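Local coordinates for protein 303aa long hypothetical esterase (Sulfolobus tokodaii, PDB 3AIN) that probably hydrolyses carboxylic esters, as a thermostable carboxylesterase of the hormone-sensitive lipase (HSL)-like type with an alpha/beta hydrolase fold, at residues N76-V81 with G104-Y109; D143-L148 with E186-K191. The protein carries 1 engineered substitution. One frame throughout, in Å; residues are numbered along the deposited sequence.

The two contacts illustrate how an alpha/beta hydrolase packs elements on both faces of its central sheet. Contact 1 sets the loop leading into helix 110-120 against strand 76-83, and contact 2 sets helix 139-153 against the loop between helix 171-185 and strand 192-196. Their centres are about 18 Å apart, and along the chain the first closes before the second opens. They still touch: I77 CD1 lies 3.7 Å from D143 O and 4.0 Å from D146 CB. Contact 1 is the one tied to the active-site region, since Y109 meets D169, the neighbour of the probable nucleophile S170, and a phosphate ion probably carried over from crystallisation.

Contact 1: N76-V81 with G104-Y109; sequences NIKARV and GDIESY. With PO4 (phosphate ion), chain F.
In HSL-like esterases a loop carrying the HGGG oxyanion-hole motif runs from a central strand to the next helix; here its later part, through I106 and E107, packs on K78, A79 and R80 of strand 76-83. I106 divides its branches between two tasks. CD1 settles on the strand backbone, 3.8 Å from A79 CA, while CG2 sits over the centre of the R80 guanidinium, 3.5 Å above its plane. R80 leaves the strand with CG opposite the backbone N (chi1 -180°) and bends at chi3, which brings its flat end across I106. E107 then takes both terminal nitrogens end-on: R80 NH1 reaches E107 OE2 at 3.1 Å in a nearly straight bond (164°), and R80 NH2 reaches E107 OE1 at 2.8 Å. The grip is twisted, with guanidinium and carboxylate planes 60° apart. Within the loop, D105 OD2 accepts from E107 N (2.9 Å) in an Asx turn, and D105 OD1 receives both S108 N and S108 OG. Y109, the N-cap of helix 110-120, places its OH 2.9 Å from phosphate O2, with D169 OD2 the other acceptor within reach of its one proton. D67 at R80 NE and D110 at R80 NH1 add to E107; partners on all three nitrogens should fix the guanidinium's rotation, and its charge probably offsets part of theirs.

Contact 2: D143-L148 with E186-K191; sequences DSFDAL and ENIKLK
L148 of helix 139-153 meets I188 and L190, of the loop before strand 192-196, in the more enclosed half of a contact that has no hydrogen bonds across it. L148 CD2 lies 3.9 Å from L190 CD2, the two side chains crossing at a slant, whereas L148 CD1 meets I188 CG2 tip to tip at 4.1 Å. L148 is buried, and both of its methyl groups are engaged. The other half lies nearer solvent, though its atoms approach as closely. There F145 projects with CG opposite its backbone N (chi1 -179°), a torsion that carries CZ out to I188 CD1 at 4.0 Å and to E186 CG at 3.8 Å. The exposed E186 bends at chi2 and lays its aliphatic part beside the ring, its carboxylate plane 67° from that of the ring. N187, with positive phi, is the C-prime residue of the Schellman motif that ends helix 171-185, and the chain turns there into this loop. Helix 139-153 belongs to the crossover from strand 123-127 to strand 164-169, passing over strand 92-96. L148 accordingly also touches V94 and Y96, I164 and V166, and T179 and S183 of helix 171-185, while L190 rests on I164 and P253.

Contact 1: N76-V81 with G104-Y109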
loop_
_atom_site.group_PDB
_atom_site.type_symbol
_atom_site.label_atom_id
_atom_site.label_comp_id
_atom_site.label_asym_id
_atom_site.label_seq_id
_atom_site.Cartn_x
_atom_site.Cartn_y
_atom_site.Cartn_z
ATOM N N ASN A 76 7.061 -27.873 23.024
ATOM C CA ASN A 76 8.237 -27.155 22.573
ATOM C C ASN A 76 7.966 -26.706 21.137
ATOM O O ASN A 76 7.590 -27.509 20.292
ATOM C CB ASN A 76 9.466 -28.079 22.609
ATOM C CG ASN A 76 9.949 -28.349 24.025
ATOM O OD1 ASN A 76 9.913 -27.468 24.880
ATOM N ND2 ASN A 76 10.465 -29.549 24.256
ATOM N N ILE A 77 8.100 -25.410 20.896
ATOM C CA ILE A 77 7.598 -24.798 19.657
ATOM C C ILE A 77 8.806 -24.500 18.771
ATOM O O ILE A 77 9.637 -23.673 19.117
ATOM C CB ILE A 77 6.896 -23.479 19.990
ATOM C CG1 ILE A 77 5.739 -23.750 20.959
ATOM C CG2 ILE A 77 6.413 -22.753 18.713
ATOM C CD1 ILE A 77 5.332 -22.518 21.728
ATOM N N LYS A 78 8.878 -25.151 17.620
ATOM C CA LYS A 78 9.952 -24.839 16.660
ATOM C C LYS A 78 9.750 -23.421 16.110
ATOM O O LYS A 78 8.624 -23.005 15.836
ATOM C CB LYS A 78 9.961 -25.844 15.514
ATOM C CG LYS A 78 11.199 -25.718 14.617
ATOM C CD LYS A 78 11.287 -26.850 13.586
ATOM C CE LYS A 78 12.201 -26.437 12.436
ATOM N NZ LYS A 78 12.894 -27.594 11.821
ATOM N N ALA A 79 10.835 -22.693 15.898
ATOM C CA ALA A 79 10.733 -21.429 15.178
ATOM C C ALA A 79 11.976 -21.189 14.353
ATOM O O ALA A 79 13.048 -21.742 14.643
ATOM C CB ALA A 79 10.520 -20.272 16.144
ATOM N N ARG A 80 11.808 -20.470 13.250
ATOM C CA ARG A 80 12.951 -20.157 12.401
ATOM C C ARG A 80 13.229 -18.666 12.442
ATOM O O ARG A 80 12.314 -17.830 12.304
ATOM C CB ARG A 80 12.745 -20.627 10.959
ATOM C CG ARG A 80 13.958 -20.307 10.067
ATOM C CD ARG A 80 13.958 -21.044 8.748
ATOM N NE ARG A 80 14.189 -22.475 8.967
ATOM C CZ ARG A 80 13.786 -23.442 8.152
ATOM N NH1 ARG A 80 13.212 -23.146 6.986
ATOM N NH2 ARG A 80 13.904 -24.712 8.538
ATOM N N VAL A 81 14.466 -18.323 12.786
ATOM C CA VAL A 81 14.839 -16.935 12.982
ATOM C C VAL A 81 15.615 -16.452 11.761
ATOM O O VAL A 81 16.603 -17.072 11.358
ATOM C CB VAL A 81 15.760 -16.789 14.210
ATOM C CG1 VAL A 81 16.152 -15.320 14.415
ATOM C CG2 VAL A 81 15.087 -17.389 15.458
ATOM N N GLY A 104 0.215 -25.582 6.037
ATOM C CA GLY A 104 1.347 -24.663 6.143
ATOM C C GLY A 104 2.259 -24.914 7.332
ATOM O O GLY A 104 1.973 -25.761 8.188
ATOM N N ASP A 105 3.453 -24.338 7.258
ATOM C CA ASP A 105 4.508 -24.627 8.207
ATOM C C ASP A 105 5.706 -23.744 7.871
ATOM O O ASP A 105 5.675 -23.001 6.903
ATOM C CB ASP A 105 4.903 -26.095 8.087
ATOM C CG ASP A 105 5.682 -26.371 6.845
ATOM O OD1 ASP A 105 5.120 -26.181 5.747
ATOM O OD2 ASP A 105 6.869 -26.738 6.982
ATOM N N ILE A 106 6.755 -23.851 8.674
ATOM C CA ILE A 106 7.925 -23.000 8.504
ATOM C C ILE A 106 8.576 -23.185 7.129
ATOM O O ILE A 106 8.940 -22.202 6.467
ATOM C CB ILE A 106 8.970 -23.306 9.594
ATOM C CG1 ILE A 106 8.595 -22.593 10.892
ATOM C CG2 ILE A 106 10.377 -22.909 9.125
ATOM C CD1 ILE A 106 9.407 -23.110 12.083
ATOM N N GLU A 107 8.631 -24.428 6.646
ATOM C CA GLU A 107 9.279 -24.654 5.357
ATOM C C GLU A 107 8.508 -24.062 4.186
ATOM O O GLU A 107 9.094 -23.400 3.343
ATOM C CB GLU A 107 9.587 -26.140 5.107
ATOM C CG GLU A 107 10.259 -26.851 6.267
ATOM C CD GLU A 107 11.716 -26.465 6.451
ATOM O OE1 GLU A 107 12.269 -26.777 7.527
ATOM O OE2 GLU A 107 12.265 -25.752 5.583
ATOM N N SER A 108 7.196 -24.308 4.128
ATOM C CA SER A 108 6.415 -23.826 3.003
ATOM C C SER A 108 6.351 -22.300 3.007
ATOM O O SER A 108 6.190 -21.689 1.959
ATOM C CB SER A 108 4.997 -24.443 2.963
ATOM O OG SER A 108 4.268 -24.178 4.155
ATOM N N TYR A 109 6.528 -21.700 4.190
ATOM C CA TYR A 109 6.484 -20.239 4.339
ATOM C C TYR A 109 7.872 -19.606 4.338
ATOM O O TYR A 109 8.017 -18.371 4.392
ATOM C CB TYR A 109 5.697 -19.862 5.604
ATOM C CG TYR A 109 4.225 -19.653 5.289
ATOM C CD1 TYR A 109 3.693 -18.372 5.222
ATOM C CD2 TYR A 109 3.400 -20.745 4.984
ATOM C CE1 TYR A 109 2.401 -18.169 4.807
ATOM C CE2 TYR A 109 2.061 -20.563 4.659
ATOM C CZ TYR A 109 1.556 -19.269 4.626
ATOM O OH TYR A 109 0.214 -19.082 4.303
HETATM P P PO4 F . -3.260 -20.103 2.560
HETATM O O1 PO4 F . -3.343 -18.592 2.653
HETATM O O2 PO4 F . -1.875 -20.615 2.940
HETATM O O3 PO4 F . -3.575 -20.522 1.143
HETATM O O4 PO4 F . -4.276 -20.686 3.515
#

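Contact 2: D143-L148 with E186-K191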
loop_
_atom_site.group_PDB
_atom_site.type_symbol
_atom_site.label_atom_id
_atom_site.label_comp_id
_atom_site.label_asym_id
_atom_site.label_seq_id
_atom_site.Cartn_x
_atom_site.Cartn_y
_atom_site.Cartn_z
ATOM N N ASP A 143 0.233 -21.704 21.531
ATOM C CA ASP A 143 1.583 -21.656 20.976
ATOM C C ASP A 143 1.962 -20.271 20.452
ATOM O O ASP A 143 3.097 -19.819 20.616
ATOM C CB ASP A 143 1.757 -22.678 19.853
ATOM C CG ASP A 143 1.716 -24.100 20.348
ATOM O OD1 ASP A 143 1.562 -24.310 21.565
ATOM O OD2 ASP A 143 1.767 -25.008 19.495
ATOM N N SER A 144 1.051 -19.632 19.727
ATOM C CA SER A 144 1.372 -18.317 19.164
ATOM C C SER A 144 1.667 -17.280 20.224
ATOM O O SER A 144 2.622 -16.509 20.095
ATOM C CB SER A 144 0.261 -17.849 18.210
ATOM O OG SER A 144 0.136 -18.773 17.117
ATOM N N PHE A 145 0.890 -17.300 21.311
ATOM C CA PHE A 145 1.092 -16.330 22.386
ATOM C C PHE A 145 2.357 -16.711 23.169
ATOM O O PHE A 145 3.136 -15.848 23.539
ATOM C CB PHE A 145 -0.109 -16.325 23.337
ATOM C CG PHE A 145 0.023 -15.346 24.448
ATOM C CD1 PHE A 145 0.234 -14.008 24.159
ATOM C CD2 PHE A 145 0.346 -15.801 25.713
ATOM C CE1 PHE A 145 0.497 -13.094 25.183
ATOM C CE2 PHE A 145 0.540 -14.894 26.754
ATOM C CZ PHE A 145 0.668 -13.546 26.475
ATOM N N ASP A 146 2.524 -17.996 23.440
ATOM C CA ASP A 146 3.704 -18.454 24.209
ATOM C C ASP A 146 4.973 -18.052 23.447
ATOM O O ASP A 146 5.950 -17.595 24.052
ATOM C CB ASP A 146 3.697 -19.981 24.379
ATOM C CG ASP A 146 2.700 -20.460 25.436
ATOM O OD1 ASP A 146 2.093 -19.615 26.137
ATOM O OD2 ASP A 146 2.499 -21.678 25.530
ATOM N N ALA A 147 4.972 -18.238 22.125
ATOM C CA ALA A 147 6.127 -17.796 21.311
ATOM C C ALA A 147 6.345 -16.294 21.387
ATOM O O ALA A 147 7.489 -15.836 21.517
ATOM C CB ALA A 147 5.960 -18.267 19.826
ATOM N N LEU A 148 5.287 -15.503 21.284
ATOM C CA LEU A 148 5.470 -14.072 21.363
ATOM C C LEU A 148 6.056 -13.646 22.707
ATOM O O LEU A 148 6.917 -12.910 22.768
ATOM C CB LEU A 148 4.161 -13.349 21.121
ATOM C CG LEU A 148 4.111 -11.835 21.163
ATOM C CD1 LEU A 148 4.170 -11.440 22.552
ATOM C CD2 LEU A 148 5.218 -11.206 20.424
ATOM N N GLU A 186 -1.560 -8.871 29.385
ATOM C CA GLU A 186 -0.378 -9.164 30.190
ATOM C C GLU A 186 0.632 -8.023 30.231
ATOM O O GLU A 186 1.817 -8.272 30.440
ATOM C CB GLU A 186 0.333 -10.412 29.665
ATOM C CG GLU A 186 -0.586 -11.588 29.456
ATOM C CD GLU A 186 -0.120 -12.816 30.194
ATOM O OE1 GLU A 186 1.095 -12.921 30.460
ATOM O OE2 GLU A 186 -0.956 -13.714 30.425
ATOM N N ASN A 187 0.191 -6.818 29.869
ATOM C CA ASN A 187 1.062 -5.641 29.762
ATOM C C ASN A 187 2.316 -5.820 28.898
ATOM O O ASN A 187 3.372 -5.267 29.195
ATOM C CB ASN A 187 1.430 -5.083 31.148
ATOM C CG ASN A 187 1.605 -3.565 31.138
ATOM O OD1 ASN A 187 2.130 -2.978 32.087
ATOM N ND2 ASN A 187 1.226 -2.935 30.031
ATOM N N ILE A 188 2.191 -6.579 27.814
ATOM C CA ILE A 188 3.287 -6.726 26.869
ATOM C C ILE A 188 3.046 -5.722 25.766
ATOM O O ILE A 188 1.936 -5.661 25.237
ATOM C CB ILE A 188 3.289 -8.131 26.248
ATOM C CG1 ILE A 188 3.694 -9.167 27.296
ATOM C CG2 ILE A 188 4.177 -8.178 24.998
ATOM C CD1 ILE A 188 3.398 -10.593 26.857
ATOM N N LYS A 189 3.994 -4.803 25.587
ATOM C CA LYS A 189 3.783 -3.625 24.762
ATOM C C LYS A 189 4.424 -3.848 23.398
ATOM O O LYS A 189 5.617 -3.627 23.224
ATOM C CB LYS A 189 4.399 -2.383 25.422
ATOM C CG LYS A 189 3.696 -1.960 26.704
ATOM C CD LYS A 189 4.678 -1.401 27.727
ATOM C CE LYS A 189 4.119 -1.522 29.141
ATOM N NZ LYS A 189 4.155 -0.222 29.864
ATOM N N LEU A 190 3.608 -4.250 22.426
ATOM C CA LEU A 190 4.082 -4.462 21.065
ATOM C C LEU A 190 4.072 -3.158 20.267
ATOM O O LEU A 190 3.203 -2.309 20.474
ATOM C CB LEU A 190 3.141 -5.455 20.376
ATOM C CG LEU A 190 2.949 -6.771 21.115
ATOM C CD1 LEU A 190 1.911 -7.628 20.358
ATOM C CD2 LEU A 190 4.290 -7.482 21.171
ATOM N N LYS A 191 4.913 -3.105 19.240
ATOM C CA LYS A 191 5.065 -1.905 18.424
ATOM C C LYS A 191 3.969 -1.817 17.366
ATOM O O LYS A 191 3.610 -0.721 16.954
ATOM C CB LYS A 191 6.432 -1.868 17.737
ATOM C CG LYS A 191 7.623 -1.588 18.675
ATOM C CD LYS A 191 7.300 -0.503 19.683
ATOM C CE LYS A 191 8.413 -0.397 20.728
ATOM N NZ LYS A 191 9.380 0.667 20.360
#